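Local coordinates for protein argonaute (PDB 5I4A) that uses short guide RNAs bearing a 5'-hydroxyl to bind complementary nucleic acid and cleave single-stranded DNA targets, at residues N484-M487 / N488-L492; E501-I504 / E505-V509; D633-W636 / K637-P641. All coordinates share one frame; numbering follows the deposited sequence.

How the contacts relate
All three contacts lie in the PIWI domain, which has the RNase H fold, and follow one another along the chain. Contacts 1 and 2 sit at the two ends of one helix, 485-507, with centres about 25 Å apart: contact 1 starts it and includes E485, an inferred active-site residue, and contact 2 finishes it at the surface. Contact 3 comes later, in the loop after helix 621-631, its centre about 26 Å from that of contact 1 and 24 Å from that of contact 2. None touches another, yet residues of all three pack on strand 472-482. One domain thus joins a helix start with an inferred active-site glutamate, a surface helix end and a guide-binding loop.

Contact 1 (N484-M487 / N488-L492); sequences NEKM and NLDIL
D490 turns its flat carboxylate to K486, whose NZ meets OD2 on its syn lone pair, the one that faces OD1, at 3.1 Å. The second flat group, the carboxamide of N484, occupies the N-cap of helix 485-507 in the PIWI domain; the N-H of M487 arrives in its carbonyl plane, on a lone pair of OD1 2.8 Å away. Together they illustrate how a helix start is secured, by a capping bond and an i to i+4 salt bridge. K486 leaves its backbone with CG anti to N (chi1 171°) and bends at chi2 and again at chi4, carrying NZ to D490. OD2 also lies 3.2 Å from O of K486, a pairing of two acceptors that the lysine charge probably eases. The backbone takes up the helical pattern at once, N488 N bonding to N484 O at 2.8 Å. E485, assigned by inference to the catalytic set with D449, D519 and N627, runs side by side with L489, while its OE2 receives a weak hydrogen bond from the backbone of D525. L489 packs on I528, I529 and F532 of helix 526-532, and its CD1 rests 3.5 Å from OE2 of E485.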
# COMPACT_ATOMS: atom_id res chain seq x y z
N ASN A 484 9.84 -7.19 20.72
CA ASN A 484 10.84 -8.18 21.13
C ASN A 484 10.78 -9.31 20.12
O ASN A 484 9.74 -9.97 20.00
CB ASN A 484 10.57 -8.68 22.55
CG ASN A 484 11.54 -9.77 22.98
OD1 ASN A 484 11.33 -10.95 22.67
ND2 ASN A 484 12.59 -9.39 23.70
N GLU A 485 11.88 -9.51 19.39
CA GLU A 485 11.95 -10.54 18.35
C GLU A 485 11.39 -11.87 18.84
O GLU A 485 10.53 -12.47 18.19
CB GLU A 485 13.40 -10.70 17.90
CG GLU A 485 13.60 -11.75 16.81
CD GLU A 485 13.36 -11.18 15.43
OE1 GLU A 485 14.23 -10.43 14.94
OE2 GLU A 485 12.30 -11.47 14.84
N LYS A 486 11.85 -12.32 20.01
CA LYS A 486 11.46 -13.64 20.48
C LYS A 486 9.98 -13.70 20.82
O LYS A 486 9.31 -14.69 20.53
CB LYS A 486 12.31 -14.04 21.69
CG LYS A 486 11.84 -15.31 22.41
CD LYS A 486 11.81 -16.53 21.51
CE LYS A 486 11.59 -17.81 22.30
NZ LYS A 486 10.70 -17.57 23.47
N MET A 487 9.45 -12.66 21.47
CA MET A 487 8.03 -12.69 21.80
C MET A 487 7.19 -12.58 20.54
O MET A 487 6.21 -13.31 20.37
CB MET A 487 7.66 -11.60 22.80
CG MET A 487 8.32 -11.80 24.14
SD MET A 487 7.65 -10.69 25.37
CE MET A 487 7.67 -9.17 24.45
N ASN A 488 7.61 -11.73 19.59
CA ASN A 488 6.82 -11.51 18.39
C ASN A 488 6.73 -12.76 17.52
O ASN A 488 5.69 -13.03 16.90
CB ASN A 488 7.40 -10.34 17.59
CG ASN A 488 7.31 -9.02 18.34
OD1 ASN A 488 6.51 -8.87 19.27
ND2 ASN A 488 8.13 -8.06 17.94
N LEU A 489 7.80 -13.53 17.44
CA LEU A 489 7.80 -14.75 16.63
C LEU A 489 7.03 -15.88 17.29
O LEU A 489 6.54 -16.78 16.59
CB LEU A 489 9.24 -15.17 16.35
CG LEU A 489 10.02 -14.74 15.10
CD1 LEU A 489 11.46 -14.87 15.41
CD2 LEU A 489 9.67 -15.64 13.97
N ASP A 490 6.91 -15.86 18.61
CA ASP A 490 6.03 -16.82 19.27
C ASP A 490 4.58 -16.61 18.83
O ASP A 490 3.91 -17.55 18.37
CB ASP A 490 6.13 -16.70 20.79
CG ASP A 490 7.45 -17.23 21.34
OD1 ASP A 490 8.10 -18.06 20.65
OD2 ASP A 490 7.83 -16.84 22.46
N ILE A 491 4.11 -15.37 18.91
CA ILE A 491 2.74 -15.06 18.52
C ILE A 491 2.52 -15.35 17.04
O ILE A 491 1.46 -15.86 16.65
CB ILE A 491 2.39 -13.60 18.87
CG1 ILE A 491 2.46 -13.38 20.38
CG2 ILE A 491 1.01 -13.23 18.35
CD1 ILE A 491 1.36 -14.09 21.15
N LEU A 492 3.50 -15.02 16.20
CA LEU A 492 3.43 -15.35 14.78
C LEU A 492 3.16 -16.83 14.59
O LEU A 492 2.25 -17.22 13.84
CB LEU A 492 4.72 -14.94 14.08
CG LEU A 492 4.82 -14.78 12.55
CD1 LEU A 492 6.21 -14.28 12.18
CD2 LEU A 492 4.49 -16.04 11.76

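Contact 2 (E501-I504 / E505-V509); sequences EKYI and EKFNV
E505, I504 and Y503 carry this contact at the last turn of helix 485-507, each reaching a different partner. The side chain of E505 runs out extended alongside K502, and its OE2 stays 3.6 Å from NZ of that lysine, a long salt bridge one turn along the helix. I504 works mainly through its backbone: its O accepts from N508 N at 2.5 Å, while its CG1 lies 3.8 Å from O of V509. Y503 holds the aromatic part. With CG anti to the backbone N (chi1 -176°), its ring swings forward beneath F507, whose CD2 hangs over the centre of one face, 3.3 Å above the plane. The pair is edge-to-face, F507 giving the edge, with ring planes at 52°. O of V509 sits at the edge of the Y503 ring, 3.3 Å from CD1, buried and with no polar partner in the model. Beyond the contact, OH of Y503 bonds to the backbone O of E441, and K506 forms salt bridges with D467 and D471. N508 then leaves helical geometry with a positive phi (57°), and the whole exemplifies a helix C-terminus ended by a residue in the left-handed conformation.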
# COMPACT_ATOMS: atom_id res chain seq x y z
N GLU A 501 -4.90 -24.85 11.29
CA GLU A 501 -5.98 -25.69 11.80
C GLU A 501 -7.29 -25.40 11.08
O GLU A 501 -8.08 -26.31 10.83
CB GLU A 501 -6.13 -25.50 13.31
CG GLU A 501 -6.47 -26.77 14.06
CD GLU A 501 -5.41 -27.84 13.89
OE1 GLU A 501 -4.21 -27.51 14.01
OE2 GLU A 501 -5.77 -29.01 13.63
N LYS A 502 -7.54 -24.13 10.75
CA LYS A 502 -8.75 -23.76 10.02
C LYS A 502 -8.83 -24.48 8.68
O LYS A 502 -9.90 -24.97 8.30
CB LYS A 502 -8.79 -22.24 9.81
CG LYS A 502 -8.87 -21.44 11.10
CD LYS A 502 -10.21 -21.64 11.77
CE LYS A 502 -10.27 -20.96 13.13
NZ LYS A 502 -11.55 -21.26 13.82
N TYR A 503 -7.71 -24.54 7.95
CA TYR A 503 -7.68 -25.28 6.69
C TYR A 503 -8.05 -26.74 6.93
O TYR A 503 -8.96 -27.28 6.29
CB TYR A 503 -6.30 -25.17 6.05
CG TYR A 503 -6.18 -25.84 4.69
CD1 TYR A 503 -6.03 -27.22 4.58
CD2 TYR A 503 -6.21 -25.09 3.52
CE1 TYR A 503 -5.93 -27.83 3.35
CE2 TYR A 503 -6.11 -25.70 2.28
CZ TYR A 503 -5.96 -27.07 2.20
OH TYR A 503 -5.86 -27.68 0.97
N ILE A 504 -7.34 -27.41 7.84
CA ILE A 504 -7.68 -28.77 8.22
C ILE A 504 -9.14 -28.84 8.64
O ILE A 504 -9.89 -29.74 8.23
CB ILE A 504 -6.76 -29.26 9.35
CG1 ILE A 504 -5.29 -29.08 8.96
CG2 ILE A 504 -7.06 -30.72 9.69
CD1 ILE A 504 -4.35 -29.14 10.14
N GLU A 505 -9.57 -27.88 9.46
CA GLU A 505 -10.96 -27.82 9.89
C GLU A 505 -11.92 -27.76 8.70
O GLU A 505 -13.00 -28.35 8.74
CB GLU A 505 -11.15 -26.61 10.81
CG GLU A 505 -12.56 -26.38 11.29
CD GLU A 505 -12.60 -25.37 12.41
OE1 GLU A 505 -12.29 -25.74 13.56
OE2 GLU A 505 -12.92 -24.19 12.14
N LYS A 506 -11.52 -27.07 7.64
CA LYS A 506 -12.38 -27.00 6.46
C LYS A 506 -12.18 -28.17 5.51
O LYS A 506 -13.14 -28.59 4.85
CB LYS A 506 -12.14 -25.69 5.70
CG LYS A 506 -13.02 -25.55 4.46
CD LYS A 506 -12.92 -24.20 3.79
CE LYS A 506 -13.99 -24.01 2.75
NZ LYS A 506 -13.91 -22.69 2.09
N PHE A 507 -10.96 -28.68 5.37
CA PHE A 507 -10.67 -29.66 4.33
C PHE A 507 -10.31 -31.04 4.87
O PHE A 507 -10.10 -31.96 4.07
CB PHE A 507 -9.56 -29.15 3.40
CG PHE A 507 -9.96 -27.95 2.61
CD1 PHE A 507 -10.98 -28.03 1.67
CD2 PHE A 507 -9.35 -26.72 2.82
CE1 PHE A 507 -11.37 -26.92 0.96
CE2 PHE A 507 -9.73 -25.61 2.11
CZ PHE A 507 -10.75 -25.71 1.17
N ASN A 508 -10.24 -31.21 6.19
CA ASN A 508 -9.98 -32.51 6.83
C ASN A 508 -8.68 -33.16 6.36
O ASN A 508 -8.48 -34.37 6.53
CB ASN A 508 -11.16 -33.47 6.63
CG ASN A 508 -11.23 -34.53 7.72
OD1 ASN A 508 -11.09 -34.23 8.90
ND2 ASN A 508 -11.43 -35.78 7.31
N VAL A 509 -7.79 -32.37 5.77
CA VAL A 509 -6.43 -32.79 5.44
C VAL A 509 -5.53 -31.58 5.61
O VAL A 509 -5.96 -30.43 5.49
CB VAL A 509 -6.33 -33.34 3.99
CG1 VAL A 509 -6.78 -34.79 3.93
CG2 VAL A 509 -7.13 -32.49 3.03

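Contact 3 (D633-W636 / K637-P641); sequences DYEW and KLYIP. With nucleotides of chain B.
The pocket for the 5' end of the guide RNA is lined here by Y639 and E635, which meet at the first nucleotide, U1 of chain B. OH of Y639 donates to OE1 of E635 at 2.6 Å, arriving on the anti side and 23° out of the carboxylate plane, with ring and carboxylate turned 76° apart. The extended chain of E635 brings the carboxylate to the edge of the ring. The same hydroxyl lies 3.2 Å from C5 of U1, and CE1 of Y639 is 3.4 Å from O5', the unphosphorylated end of the guide. A phenylalanine in place of Y639 would probably leave OE1 without its donor and the carboxylate of E635 freer to turn beside the uracil. K628 adds a cation-pi contact to the tyrosine. CG of K637 lies over the six-membered ring of W636 as a CH-pi contact, 3.8 Å from the centroid. O of W636 is gripped twice, by N of Y639 and N of I640, each at 3.0 Å. The loop packs against the Mid domain through Y634 and L638 on V390 of helix 387-392, and within the PIWI domain through W636 on V629 of helix 621-631 and I640 on I472 and I475 of strand 472-482.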
# COMPACT_ATOMS: atom_id res chain seq x y z
N ASP A 633 -9.69 -0.67 13.60
CA ASP A 633 -10.24 -1.53 14.65
C ASP A 633 -11.53 -2.20 14.22
O ASP A 633 -11.77 -3.37 14.56
CB ASP A 633 -10.46 -0.70 15.92
CG ASP A 633 -9.17 -0.29 16.58
OD1 ASP A 633 -8.27 -1.14 16.74
OD2 ASP A 633 -9.06 0.90 16.94
N TYR A 634 -12.39 -1.48 13.50
CA TYR A 634 -13.69 -2.01 13.07
C TYR A 634 -14.04 -1.72 11.63
O TYR A 634 -14.83 -2.47 11.05
CB TYR A 634 -14.81 -1.46 13.96
CG TYR A 634 -14.71 -1.85 15.42
CD1 TYR A 634 -15.30 -3.02 15.88
CD2 TYR A 634 -14.04 -1.05 16.33
CE1 TYR A 634 -15.22 -3.38 17.21
CE2 TYR A 634 -13.95 -1.40 17.66
CZ TYR A 634 -14.54 -2.57 18.09
OH TYR A 634 -14.46 -2.92 19.42
N GLU A 635 -13.50 -0.66 11.02
CA GLU A 635 -13.92 -0.25 9.69
C GLU A 635 -13.72 -1.35 8.66
O GLU A 635 -14.51 -1.46 7.71
CB GLU A 635 -13.16 1.01 9.28
CG GLU A 635 -13.53 1.56 7.92
CD GLU A 635 -12.62 2.70 7.50
OE1 GLU A 635 -12.31 2.81 6.29
OE2 GLU A 635 -12.20 3.48 8.38
N TRP A 636 -12.70 -2.19 8.83
CA TRP A 636 -12.41 -3.23 7.85
C TRP A 636 -13.55 -4.23 7.72
O TRP A 636 -13.64 -4.92 6.69
CB TRP A 636 -11.12 -3.96 8.21
CG TRP A 636 -11.17 -4.72 9.51
CD1 TRP A 636 -10.69 -4.30 10.72
CD2 TRP A 636 -11.72 -6.02 9.73
NE1 TRP A 636 -10.91 -5.26 11.68
CE2 TRP A 636 -11.54 -6.33 11.10
CE3 TRP A 636 -12.34 -6.97 8.91
CZ2 TRP A 636 -11.96 -7.54 11.65
CZ3 TRP A 636 -12.76 -8.16 9.46
CH2 TRP A 636 -12.57 -8.44 10.82
N LYS A 637 -14.42 -4.33 8.73
CA LYS A 637 -15.57 -5.23 8.64
C LYS A 637 -16.53 -4.82 7.54
O LYS A 637 -17.35 -5.64 7.11
CB LYS A 637 -16.30 -5.29 9.98
CG LYS A 637 -15.72 -6.27 10.99
CD LYS A 637 -16.71 -6.49 12.14
CE LYS A 637 -16.40 -7.76 12.92
NZ LYS A 637 -15.26 -7.61 13.86
N LEU A 638 -16.47 -3.57 7.08
CA LEU A 638 -17.31 -3.11 5.98
C LEU A 638 -16.83 -3.63 4.63
O LEU A 638 -17.61 -3.62 3.67
CB LEU A 638 -17.34 -1.58 5.94
CG LEU A 638 -17.79 -0.86 7.21
CD1 LEU A 638 -17.70 0.64 7.03
CD2 LEU A 638 -19.20 -1.29 7.59
N TYR A 639 -15.58 -4.06 4.53
CA TYR A 639 -15.00 -4.45 3.26
C TYR A 639 -14.66 -5.93 3.17
O TYR A 639 -14.72 -6.50 2.08
CB TYR A 639 -13.72 -3.65 2.99
CG TYR A 639 -13.80 -2.19 3.41
CD1 TYR A 639 -14.76 -1.34 2.86
CD2 TYR A 639 -12.90 -1.66 4.32
CE1 TYR A 639 -14.83 -0.01 3.23
CE2 TYR A 639 -12.96 -0.33 4.70
CZ TYR A 639 -13.93 0.49 4.15
OH TYR A 639 -14.00 1.82 4.51
N ILE A 640 -14.32 -6.55 4.29
CA ILE A 640 -13.82 -7.92 4.35
C ILE A 640 -14.93 -8.79 4.94
O ILE A 640 -15.29 -8.62 6.11
CB ILE A 640 -12.54 -8.00 5.20
CG1 ILE A 640 -11.48 -7.02 4.68
CG2 ILE A 640 -11.99 -9.41 5.23
CD1 ILE A 640 -11.14 -7.19 3.22
N PRO A 641 -15.49 -9.73 4.18
CA PRO A 641 -16.53 -10.60 4.74
C PRO A 641 -15.95 -11.70 5.61
O PRO A 641 -15.57 -12.77 5.12
CB PRO A 641 -17.21 -11.18 3.49
CG PRO A 641 -16.15 -11.15 2.44
CD PRO A 641 -15.27 -9.96 2.74
O5' U B 1 -17.85 1.44 2.49
C5' U B 1 -19.24 1.28 2.75
C4' U B 1 -19.97 2.61 2.71
O4' U B 1 -19.58 3.40 3.87
C3' U B 1 -19.70 3.47 1.48
O3' U B 1 -20.90 4.13 1.07
C2' U B 1 -18.69 4.50 1.98
O2' U B 1 -18.73 5.73 1.30
C1' U B 1 -19.09 4.66 3.45
N1 U B 1 -17.95 5.00 4.32
C2 U B 1 -18.00 6.13 5.10
O2 U B 1 -18.96 6.89 5.12
N3 U B 1 -16.88 6.35 5.87
C4 U B 1 -15.74 5.56 5.92
O4 U B 1 -14.81 5.88 6.65
C5 U B 1 -15.77 4.41 5.08
C6 U B 1 -16.85 4.17 4.32